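Local coordinates for fatty acid binding protein homolog (PDB 1O8V), which binds fatty acids such as palmitate inside a beta-barrel and has been implicated in the acquisition, storage and transport of lipids, at residues R80-M93 with E96-V109. Sequence-based numbering, arbitrary orientation.
Sequences REVASLITVENGVM and EQDDKTKVTYIERV. With PLM (palmitic acid), chain B.
Ala83 and Leu85 pair with Asp98 and Glu96 as antiparallel hydrogen-bonded pairs, the axes of strands 81-89 and 96-98 passing 4.5 Å apart with 151° between their directions, while Met93 pairs likewise with Arg108 one strand further on. Beside that last pair, Met93 and Arg108 run side by side into the barrel; with CG anti to its backbone N (chi1 -175°), Met93 brings SD to 3.6 Å from Arg108 NH1, a weak hydrogen bond at the guanidinium edge. NH2 of the extended Arg108 gives palmitate O2 a nearly straight bond of 3.0 Å, and Ile106 CG2 covers one guanidinium face. At the opposite end, Arg80 NH1 forms a salt bridge with Asp99 OD2 (3.0 Å), which accepts with its anti lone pair, the two planes 83° apart; Asp78 also pairs with Arg80. Two backbone donors grip Asp99 OD1, Thr101 N in an Asx turn and Lys102 N three residues on, which should hold the carboxylate in orientation. A water joins Arg80 NH2, Gln97 OE1 and Thr104 OG1; Gln97 NE2 bonds to Glu74. The backbone pairs belong to consecutive FABP-barrel hairpins, 81-89/92-98 and 92-98/103-111, flanked by strands 72-75 and 114-121; the salt bridge sits beside the 98-103 turn, against Leu24 of helix 17-24.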
ATOM      1  N   ARG A  80      -7.986   6.694  -8.501  1.00 10.04           N
ATOM      2  CA  ARG A  80      -7.366   6.491  -9.790  1.00  9.49           C
ATOM      3  C   ARG A  80      -7.511   5.025 -10.141  1.00  9.78           C
ATOM      4  O   ARG A  80      -7.287   4.152  -9.301  1.00  9.56           O
ATOM      5  CB  ARG A  80      -5.875   6.844  -9.782  1.00  8.69           C
ATOM      6  CG  ARG A  80      -5.573   8.318  -9.810  1.00  7.82           C
ATOM      7  CD  ARG A  80      -4.077   8.654  -9.611  1.00  9.41           C
ATOM      8  NE  ARG A  80      -3.698   8.315  -8.244  1.00  7.93           N
ATOM      9  CZ  ARG A  80      -2.810   7.387  -7.891  1.00  6.32           C
ATOM     10  NH1 ARG A  80      -2.118   6.732  -8.795  1.00  7.16           N
ATOM     11  NH2 ARG A  80      -2.681   7.103  -6.611  1.00  7.15           N
ATOM     12  N   GLU A  81      -7.812   4.768 -11.407  1.00 10.84           N
ATOM     13  CA  GLU A  81      -7.826   3.409 -11.963  1.00 11.64           C
ATOM     14  C   GLU A  81      -6.401   3.074 -12.370  1.00 10.47           C
ATOM     15  O   GLU A  81      -5.784   3.794 -13.149  1.00 11.76           O
ATOM     16  CB  GLU A  81      -8.738   3.342 -13.196  1.00 12.50           C
ATOM     17  CG  GLU A  81     -10.222   3.393 -12.852  1.00 17.04           C
ATOM     18  CD  GLU A  81     -11.131   3.124 -14.045  1.00 23.19           C
ATOM     19  OE1 GLU A  81     -10.761   2.310 -14.924  1.00 28.41           O
ATOM     20  OE2 GLU A  81     -12.236   3.713 -14.095  1.00 29.60           O
ATOM     21  N   VAL A  82      -5.852   2.019 -11.795  1.00  9.10           N
ATOM     22  CA  VAL A  82      -4.481   1.643 -12.096  1.00  8.93           C
ATOM     23  C   VAL A  82      -4.338   0.195 -12.479  1.00  8.61           C
ATOM     24  O   VAL A  82      -5.159  -0.633 -12.106  1.00  8.47           O
ATOM     25  CB  VAL A  82      -3.548   1.965 -10.908  1.00  8.55           C
ATOM     26  CG1 VAL A  82      -3.662   3.433 -10.560  1.00 10.17           C
ATOM     27  CG2 VAL A  82      -3.851   1.095  -9.698  1.00  9.81           C
ATOM     28  N   ALA A  83      -3.292  -0.104 -13.230  1.00  7.89           N
ATOM     29  CA  ALA A  83      -2.893  -1.467 -13.511  1.00  7.89           C
ATOM     30  C   ALA A  83      -1.852  -1.843 -12.481  1.00  8.09           C
ATOM     31  O   ALA A  83      -0.799  -1.192 -12.389  1.00  8.93           O
ATOM     32  CB  ALA A  83      -2.338  -1.584 -14.893  1.00  8.87           C
ATOM     33  N   SER A  84      -2.121  -2.883 -11.721  1.00  6.67           N
ATOM     34  CA  SER A  84      -1.236  -3.302 -10.625  1.00  6.90           C
ATOM     35  C   SER A  84      -0.663  -4.691 -10.775  1.00  6.82           C
ATOM     36  O   SER A  84      -1.226  -5.530 -11.474  1.00  7.32           O
ATOM     37  CB  SER A  84      -1.992  -3.192  -9.295  1.00  6.74           C
ATOM     38  OG  SER A  84      -2.365  -1.837  -9.102  1.00  7.61           O
ATOM     39  N   LEU A  85       0.458  -4.934 -10.091  1.00  6.70           N
ATOM     40  CA  LEU A  85       1.150  -6.206 -10.148  1.00  6.57           C
ATOM     41  C   LEU A  85       1.919  -6.340  -8.851  1.00  6.14           C
ATOM     42  O   LEU A  85       2.688  -5.472  -8.475  1.00  6.48           O
ATOM     43  CB  LEU A  85       2.139  -6.234 -11.328  1.00  6.92           C
ATOM     44  CG  LEU A  85       2.840  -7.559 -11.629  1.00 10.14           C
ATOM     45  CD1 LEU A  85       1.937  -8.676 -12.017  1.00 12.92           C
ATOM     46  CD2 LEU A  85       3.788  -7.293 -12.791  1.00 12.12           C
ATOM     47  N   ILE A  86       1.694  -7.422  -8.144  1.00  6.38           N
ATOM     48  CA  ILE A  86       2.337  -7.678  -6.876  1.00  6.22           C
ATOM     49  C   ILE A  86       3.136  -8.988  -6.981  1.00  6.12           C
ATOM     50  O   ILE A  86       2.613 -10.007  -7.417  1.00  6.23           O
ATOM     51  CB  ILE A  86       1.275  -7.788  -5.774  1.00  5.78           C
ATOM     52  CG1 ILE A  86       0.575  -6.441  -5.577  1.00  6.29           C
ATOM     53  CG2 ILE A  86       1.957  -8.250  -4.467  1.00  6.09           C
ATOM     54  CD1 ILE A  86      -0.569  -6.443  -4.603  1.00  6.65           C
ATOM     55  N   THR A  87       4.397  -8.943  -6.571  1.00  6.81           N
ATOM     56  CA  THR A  87       5.214 -10.138  -6.419  1.00  8.06           C
ATOM     57  C   THR A  87       5.937 -10.092  -5.093  1.00  8.35           C
ATOM     58  O   THR A  87       5.923  -9.071  -4.387  1.00  8.61           O
ATOM     59  CB  THR A  87       6.233 -10.271  -7.568  1.00  8.65           C
ATOM     60  OG1 THR A  87       7.016  -9.070  -7.663  1.00 11.63           O
ATOM     61  CG2 THR A  87       5.529 -10.385  -8.892  1.00  8.74           C
ATOM     62  N   VAL A  88       6.597 -11.189  -4.747  1.00 10.52           N
ATOM     63  CA  VAL A  88       7.479 -11.187  -3.579  1.00 11.99           C
ATOM     64  C   VAL A  88       8.866 -11.672  -3.985  1.00 14.07           C
ATOM     65  O   VAL A  88       8.993 -12.747  -4.596  1.00 15.29           O
ATOM     66  CB  VAL A  88       6.952 -12.051  -2.429  1.00 12.26           C
ATOM     67  CG1 VAL A  88       7.975 -12.066  -1.298  1.00 14.54           C
ATOM     68  CG2 VAL A  88       5.618 -11.520  -1.934  1.00 12.13           C
ATOM     69  N   GLU A  89       9.879 -10.882  -3.649  1.00 16.20           N
ATOM     70  CA  GLU A  89      11.266 -11.125  -4.060  1.00 17.41           C
ATOM     71  C   GLU A  89      12.232 -10.835  -2.931  1.00 17.67           C
ATOM     72  O   GLU A  89      12.324  -9.703  -2.465  1.00 16.95           O
ATOM     73  CB  GLU A  89      11.638 -10.263  -5.269  1.00 18.71           C
ATOM     74  CG  GLU A  89      13.069 -10.505  -5.780  1.00 22.97           C
ATOM     75  CD  GLU A  89      13.428  -9.717  -7.031  1.00 28.74           C
ATOM     76  OE1 GLU A  89      12.643  -8.840  -7.458  1.00 35.19           O
ATOM     77  OE2 GLU A  89      14.521  -9.977  -7.584  1.00 31.65           O
ATOM     78  N   ASN A  90      12.990 -11.853  -2.535  1.00 18.10           N
ATOM     79  CA  ASN A  90      13.934 -11.742  -1.416  1.00 18.58           C
ATOM     80  C   ASN A  90      13.281 -11.114  -0.188  1.00 18.20           C
ATOM     81  O   ASN A  90      13.863 -10.228   0.457  1.00 19.22           O
ATOM     82  CB  ASN A  90      15.198 -10.971  -1.823  1.00 19.41           C
ATOM     83  CG  ASN A  90      15.991 -11.680  -2.892  1.00 21.69           C
ATOM     84  OD1 ASN A  90      16.159 -12.897  -2.848  1.00 26.85           O
ATOM     85  ND2 ASN A  90      16.491 -10.925  -3.862  1.00 24.72           N
ATOM     86  N   GLY A  91      12.062 -11.561   0.095  1.00 17.46           N
ATOM     87  CA  GLY A  91      11.309 -11.151   1.266  1.00 16.83           C
ATOM     88  C   GLY A  91      10.491  -9.888   1.108  1.00 16.15           C
ATOM     89  O   GLY A  91       9.711  -9.588   1.991  1.00 16.72           O
ATOM     90  N   VAL A  92      10.652  -9.171  -0.005  1.00 14.23           N
ATOM     91  CA  VAL A  92      10.060  -7.843  -0.191  1.00 13.11           C
ATOM     92  C   VAL A  92       8.804  -8.006  -1.032  1.00 12.06           C
ATOM     93  O   VAL A  92       8.847  -8.568  -2.144  1.00 11.30           O
ATOM     94  CB  VAL A  92      11.029  -6.837  -0.894  1.00 13.71           C
ATOM     95  CG1 VAL A  92      10.397  -5.450  -1.033  1.00 14.23           C
ATOM     96  CG2 VAL A  92      12.362  -6.707  -0.148  1.00 14.72           C
ATOM     97  N   MET A  93       7.678  -7.540  -0.505  1.00  9.92           N
ATOM     98  CA  MET A  93       6.508  -7.458  -1.345  1.00  9.32           C
ATOM     99  C   MET A  93       6.694  -6.248  -2.258  1.00  9.17           C
ATOM    100  O   MET A  93       6.867  -5.134  -1.774  1.00 10.32           O
ATOM    101  CB  MET A  93       5.240  -7.344  -0.509  1.00  9.17           C
ATOM    102  CG  MET A  93       3.993  -7.388  -1.386  1.00  8.63           C
ATOM    103  SD  MET A  93       2.429  -6.816  -0.680  1.00 10.86           S
ATOM    104  CE  MET A  93       2.516  -7.624   0.886  1.00 11.20           C
ATOM    105  N   GLU A  96       3.489  -2.638  -7.760  1.00  6.10           N
ATOM    106  CA  GLU A  96       3.469  -1.493  -8.675  1.00  7.12           C
ATOM    107  C   GLU A  96       2.048  -1.089  -9.030  1.00  7.12           C
ATOM    108  O   GLU A  96       1.167  -1.932  -9.103  1.00  8.50           O
ATOM    109  CB  GLU A  96       4.229  -1.761  -9.969  1.00  6.98           C
ATOM    110  CG  GLU A  96       3.588  -2.857 -10.806  1.00 10.12           C
ATOM    111  CD  GLU A  96       4.388  -3.188 -12.058  1.00  8.48           C
ATOM    112  OE1 GLU A  96       5.430  -3.880 -12.005  1.00  9.71           O
ATOM    113  OE2 GLU A  96       3.912  -2.751 -13.124  1.00  9.54           O
ATOM    114  N   GLN A  97       1.855   0.195  -9.296  1.00  6.75           N
ATOM    115  CA  GLN A  97       0.557   0.765  -9.684  1.00  7.06           C
ATOM    116  C   GLN A  97       0.786   1.757 -10.814  1.00  7.73           C
ATOM    117  O   GLN A  97       1.343   2.837 -10.589  1.00  7.41           O
ATOM    118  CB  GLN A  97      -0.102   1.505  -8.523  1.00  8.16           C
ATOM    119  CG  GLN A  97      -0.413   0.667  -7.318  1.00  6.36           C
ATOM    120  CD  GLN A  97      -0.876   1.469  -6.165  1.00  9.90           C
ATOM    121  OE1 GLN A  97      -0.348   2.558  -5.907  1.00 11.18           O
ATOM    122  NE2 GLN A  97      -1.794   0.901  -5.384  1.00 11.06           N
ATOM    123  N   ASP A  98       0.352   1.424 -12.023  1.00  7.60           N
ATOM    124  CA  ASP A  98       0.518   2.288 -13.186  1.00  7.68           C
ATOM    125  C   ASP A  98      -0.800   2.996 -13.467  1.00  8.23           C
ATOM    126  O   ASP A  98      -1.786   2.357 -13.838  1.00  7.81           O
ATOM    127  CB  ASP A  98       0.929   1.414 -14.382  1.00  8.25           C
ATOM    128  CG  ASP A  98       0.967   2.165 -15.670  1.00 10.89           C
ATOM    129  OD1 ASP A  98       1.060   3.412 -15.643  1.00 11.13           O
ATOM    130  OD2 ASP A  98       0.939   1.531 -16.756  1.00 15.59           O
ATOM    131  N   ASP A  99      -0.810   4.323 -13.345  1.00  8.25           N
ATOM    132  CA  ASP A  99      -2.015   5.101 -13.567  1.00  8.78           C
ATOM    133  C   ASP A  99      -2.043   5.765 -14.950  1.00 10.38           C
ATOM    134  O   ASP A  99      -2.969   6.521 -15.256  1.00 10.56           O
ATOM    135  CB  ASP A  99      -2.271   6.100 -12.415  1.00  8.08           C
ATOM    136  CG  ASP A  99      -1.299   7.257 -12.388  1.00  8.14           C
ATOM    137  OD1 ASP A  99      -0.798   7.665 -13.440  1.00  8.68           O
ATOM    138  OD2 ASP A  99      -1.015   7.837 -11.335  1.00  9.64           O
ATOM    139  N   LYS A 100      -1.032   5.452 -15.760  1.00 11.98           N
ATOM    140  CA  LYS A 100      -0.846   5.916 -17.162  1.00 13.58           C
ATOM    141  C   LYS A 100      -0.101   7.245 -17.266  1.00 13.67           C
ATOM    142  O   LYS A 100       0.299   7.655 -18.387  1.00 15.00           O
ATOM    143  CB  LYS A 100      -2.151   5.983 -17.974  1.00 14.53           C
ATOM    144  CG  LYS A 100      -2.957   4.719 -18.027  1.00 18.88           C
ATOM    145  CD  LYS A 100      -4.307   5.014 -18.706  1.00 24.55           C
ATOM    146  CE  LYS A 100      -5.121   3.762 -19.001  1.00 28.26           C
ATOM    147  NZ  LYS A 100      -6.524   3.890 -18.479  1.00 30.66           N
ATOM    148  N   THR A 101       0.069   7.935 -16.138  1.00 12.92           N
ATOM    149  CA  THR A 101       0.933   9.108 -16.070  1.00 12.55           C
ATOM    150  C   THR A 101       2.158   8.814 -15.213  1.00 11.28           C
ATOM    151  O   THR A 101       3.282   9.150 -15.602  1.00 13.00           O
ATOM    152  CB  THR A 101       0.185  10.302 -15.488  1.00 12.57           C
ATOM    153  OG1 THR A 101      -0.875  10.695 -16.388  1.00 16.37           O
ATOM    154  CG2 THR A 101       1.103  11.540 -15.369  1.00 13.52           C
ATOM    155  N   LYS A 102       1.907   8.253 -14.021  1.00 10.19           N
ATOM    156  CA  LYS A 102       2.935   7.861 -13.069  1.00  9.34           C
ATOM    157  C   LYS A 102       2.827   6.394 -12.734  1.00  8.66           C
ATOM    158  O   LYS A 102       1.728   5.855 -12.665  1.00  8.41           O
ATOM    159  CB  LYS A 102       2.769   8.639 -11.772  1.00  9.41           C
ATOM    160  CG  LYS A 102       2.901  10.135 -11.881  1.00  9.54           C
ATOM    161  CD  LYS A 102       4.263  10.556 -12.350  1.00 11.42           C
ATOM    162  CE  LYS A 102       4.412  12.068 -12.336  1.00 12.89           C
ATOM    163  NZ  LYS A 102       5.708  12.496 -12.952  1.00 12.17           N
ATOM    164  N   VAL A 103       3.968   5.779 -12.447  1.00  8.65           N
ATOM    165  CA  VAL A 103       3.987   4.459 -11.836  1.00  8.56           C
ATOM    166  C   VAL A 103       4.394   4.674 -10.384  1.00  7.95           C
ATOM    167  O   VAL A 103       5.398   5.324 -10.100  1.00  9.11           O
ATOM    168  CB  VAL A 103       4.951   3.485 -12.537  1.00  9.20           C
ATOM    169  CG1 VAL A 103       4.931   2.130 -11.860  1.00 10.15           C
ATOM    170  CG2 VAL A 103       4.605   3.324 -13.988  1.00 10.58           C
ATOM    171  N   THR A 104       3.595   4.125  -9.481  1.00  6.40           N
ATOM    172  CA  THR A 104       3.904   4.122  -8.061  1.00  6.16           C
ATOM    173  C   THR A 104       4.515   2.774  -7.722  1.00  6.94           C
ATOM    174  O   THR A 104       3.947   1.743  -8.077  1.00  7.55           O
ATOM    175  CB  THR A 104       2.655   4.342  -7.217  1.00  6.16           C
ATOM    176  OG1 THR A 104       2.030   5.587  -7.562  1.00  6.20           O
ATOM    177  CG2 THR A 104       3.013   4.430  -5.744  1.00  6.74           C
ATOM    178  N   TYR A 105       5.656   2.785  -7.039  1.00  6.58           N
ATOM    179  CA  TYR A 105       6.340   1.579  -6.605  1.00  6.91           C
ATOM    180  C   TYR A 105       6.259   1.513  -5.089  1.00  6.77           C
ATOM    181  O   TYR A 105       6.779   2.373  -4.386  1.00  8.70           O
ATOM    182  CB  TYR A 105       7.799   1.570  -7.055  1.00  6.74           C
ATOM    183  CG  TYR A 105       7.990   1.595  -8.542  1.00  7.88           C
ATOM    184  CD1 TYR A 105       7.917   0.438  -9.296  1.00  7.31           C
ATOM    185  CD2 TYR A 105       8.257   2.781  -9.200  1.00  8.75           C
ATOM    186  CE1 TYR A 105       8.109   0.472 -10.659  1.00  8.04           C
ATOM    187  CE2 TYR A 105       8.466   2.821 -10.573  1.00  9.87           C
ATOM    188  CZ  TYR A 105       8.378   1.668 -11.299  1.00  9.61           C
ATOM    189  OH  TYR A 105       8.572   1.736 -12.650  1.00 13.18           O
ATOM    190  N   ILE A 106       5.617   0.471  -4.595  1.00  6.15           N
ATOM    191  CA  ILE A 106       5.491   0.218  -3.166  1.00  5.82           C
ATOM    192  C   ILE A 106       6.330  -1.023  -2.854  1.00  6.64           C
ATOM    193  O   ILE A 106       6.301  -2.008  -3.582  1.00  7.92           O
ATOM    194  CB  ILE A 106       4.007  -0.020  -2.768  1.00  6.66           C
ATOM    195  CG1 ILE A 106       3.132   1.123  -3.273  1.00  6.94           C
ATOM    196  CG2 ILE A 106       3.888  -0.200  -1.275  1.00  7.53           C
ATOM    197  CD1 ILE A 106       1.645   0.802  -3.243  1.00  8.97           C
ATOM    198  N   GLU A 107       7.105  -0.964  -1.774  1.00  6.35           N
ATOM    199  CA  GLU A 107       7.850  -2.122  -1.280  1.00  7.35           C
ATOM    200  C   GLU A 107       7.451  -2.295   0.169  1.00  7.87           C
ATOM    201  O   GLU A 107       7.531  -1.338   0.929  1.00  8.82           O
ATOM    202  CB  GLU A 107       9.372  -1.909  -1.379  1.00  8.46           C
ATOM    203  CG  GLU A 107       9.947  -1.665  -2.776  1.00 12.36           C
ATOM    204  CD  GLU A 107      11.347  -1.004  -2.778  1.00 15.35           C
ATOM    205  OE1 GLU A 107      11.939  -0.760  -1.699  1.00 17.14           O
ATOM    206  OE2 GLU A 107      11.879  -0.702  -3.890  1.00 18.55           O
ATOM    207  N   ARG A 108       7.038  -3.490   0.555  1.00  7.78           N
ATOM    208  CA  ARG A 108       6.741  -3.782   1.949  1.00  7.96           C
ATOM    209  C   ARG A 108       7.735  -4.800   2.464  1.00  8.82           C
ATOM    210  O   ARG A 108       7.972  -5.800   1.808  1.00  8.37           O
ATOM    211  CB  ARG A 108       5.321  -4.317   2.101  1.00  8.29           C
ATOM    212  CG  ARG A 108       4.248  -3.268   1.735  1.00  7.48           C
ATOM    213  CD  ARG A 108       2.822  -3.746   1.830  1.00  7.54           C
ATOM    214  NE  ARG A 108       1.909  -2.652   1.519  1.00  7.70           N
ATOM    215  CZ  ARG A 108       1.329  -2.470   0.352  1.00  8.32           C
ATOM    216  NH1 ARG A 108       1.532  -3.290  -0.656  1.00  8.67           N
ATOM    217  NH2 ARG A 108       0.580  -1.402   0.173  1.00  9.56           N
ATOM    218  N   VAL A 109       8.313  -4.515   3.619  1.00  9.85           N
ATOM    219  CA  VAL A 109       9.220  -5.471   4.277  1.00 11.12           C
ATOM    220  C   VAL A 109       8.844  -5.632   5.734  1.00 11.54           C
ATOM    221  O   VAL A 109       8.399  -4.678   6.359  1.00 11.21           O
ATOM    222  CB  VAL A 109      10.656  -5.019   4.160  1.00 12.01           C
ATOM    223  CG1 VAL A 109      11.033  -4.835   2.697  1.00 14.58           C
ATOM    224  CG2 VAL A 109      10.916  -3.748   4.939  1.00 12.62           C
TER
HETATM  225  C1  PLM B1136       0.729   1.819   2.422  1.00 14.62           C
HETATM  226  O1  PLM B1136       0.840   2.383   3.580  1.00 12.89           O
HETATM  227  O2  PLM B1136       0.435   0.535   2.410  1.00 15.63           O
HETATM  228  C2  PLM B1136       0.954   2.660   1.168  1.00 14.51           C
HETATM  229  C3  PLM B1136      -0.211   2.597   0.192  1.00 16.42           C
HETATM  230  C4  PLM B1136       0.027   3.625  -0.917  1.00 17.94           C
HETATM  231  C5  PLM B1136      -1.054   3.521  -1.986  1.00 16.39           C
HETATM  232  C6  PLM B1136      -0.800   4.433  -3.197  1.00 18.93           C
HETATM  233  C7  PLM B1136      -0.804   5.940  -2.923  1.00 19.95           C
HETATM  234  C8  PLM B1136      -2.195   6.493  -3.103  1.00 19.04           C
HETATM  235  C9  PLM B1136      -2.352   7.951  -2.703  1.00 17.18           C
HETATM  236  CA  PLM B1136      -3.766   8.202  -2.213  1.00 16.86           C
HETATM  237  CB  PLM B1136      -3.835   8.838  -0.850  1.00 17.93           C
HETATM  238  CC  PLM B1136      -5.253   8.982  -0.299  1.00 17.45           C
HETATM  239  CD  PLM B1136      -5.280   8.778   1.200  1.00 20.46           C
HETATM  240  CE  PLM B1136      -5.745   7.405   1.655  1.00 22.91           C
HETATM  241  CF  PLM B1136      -5.588   7.262   3.167  1.00 24.46           C
HETATM  242  CG  PLM B1136      -6.022   5.906   3.714  1.00 25.25           C
HETATM  243  O   HOH W   1      -0.547   5.108  -6.666  1.00  7.30           O
HETATM  244  O   HOH W   2       0.539   5.509  -9.939  1.00  8.03           O
HETATM  245  O   HOH W   3      -5.524   6.461 -13.773  1.00 23.70           O
HETATM  246  O   HOH W   4       1.376  -2.195 -13.986  1.00 14.50           O
HETATM  247  O   HOH W   5       5.339  -5.139  -9.397  1.00 17.38           O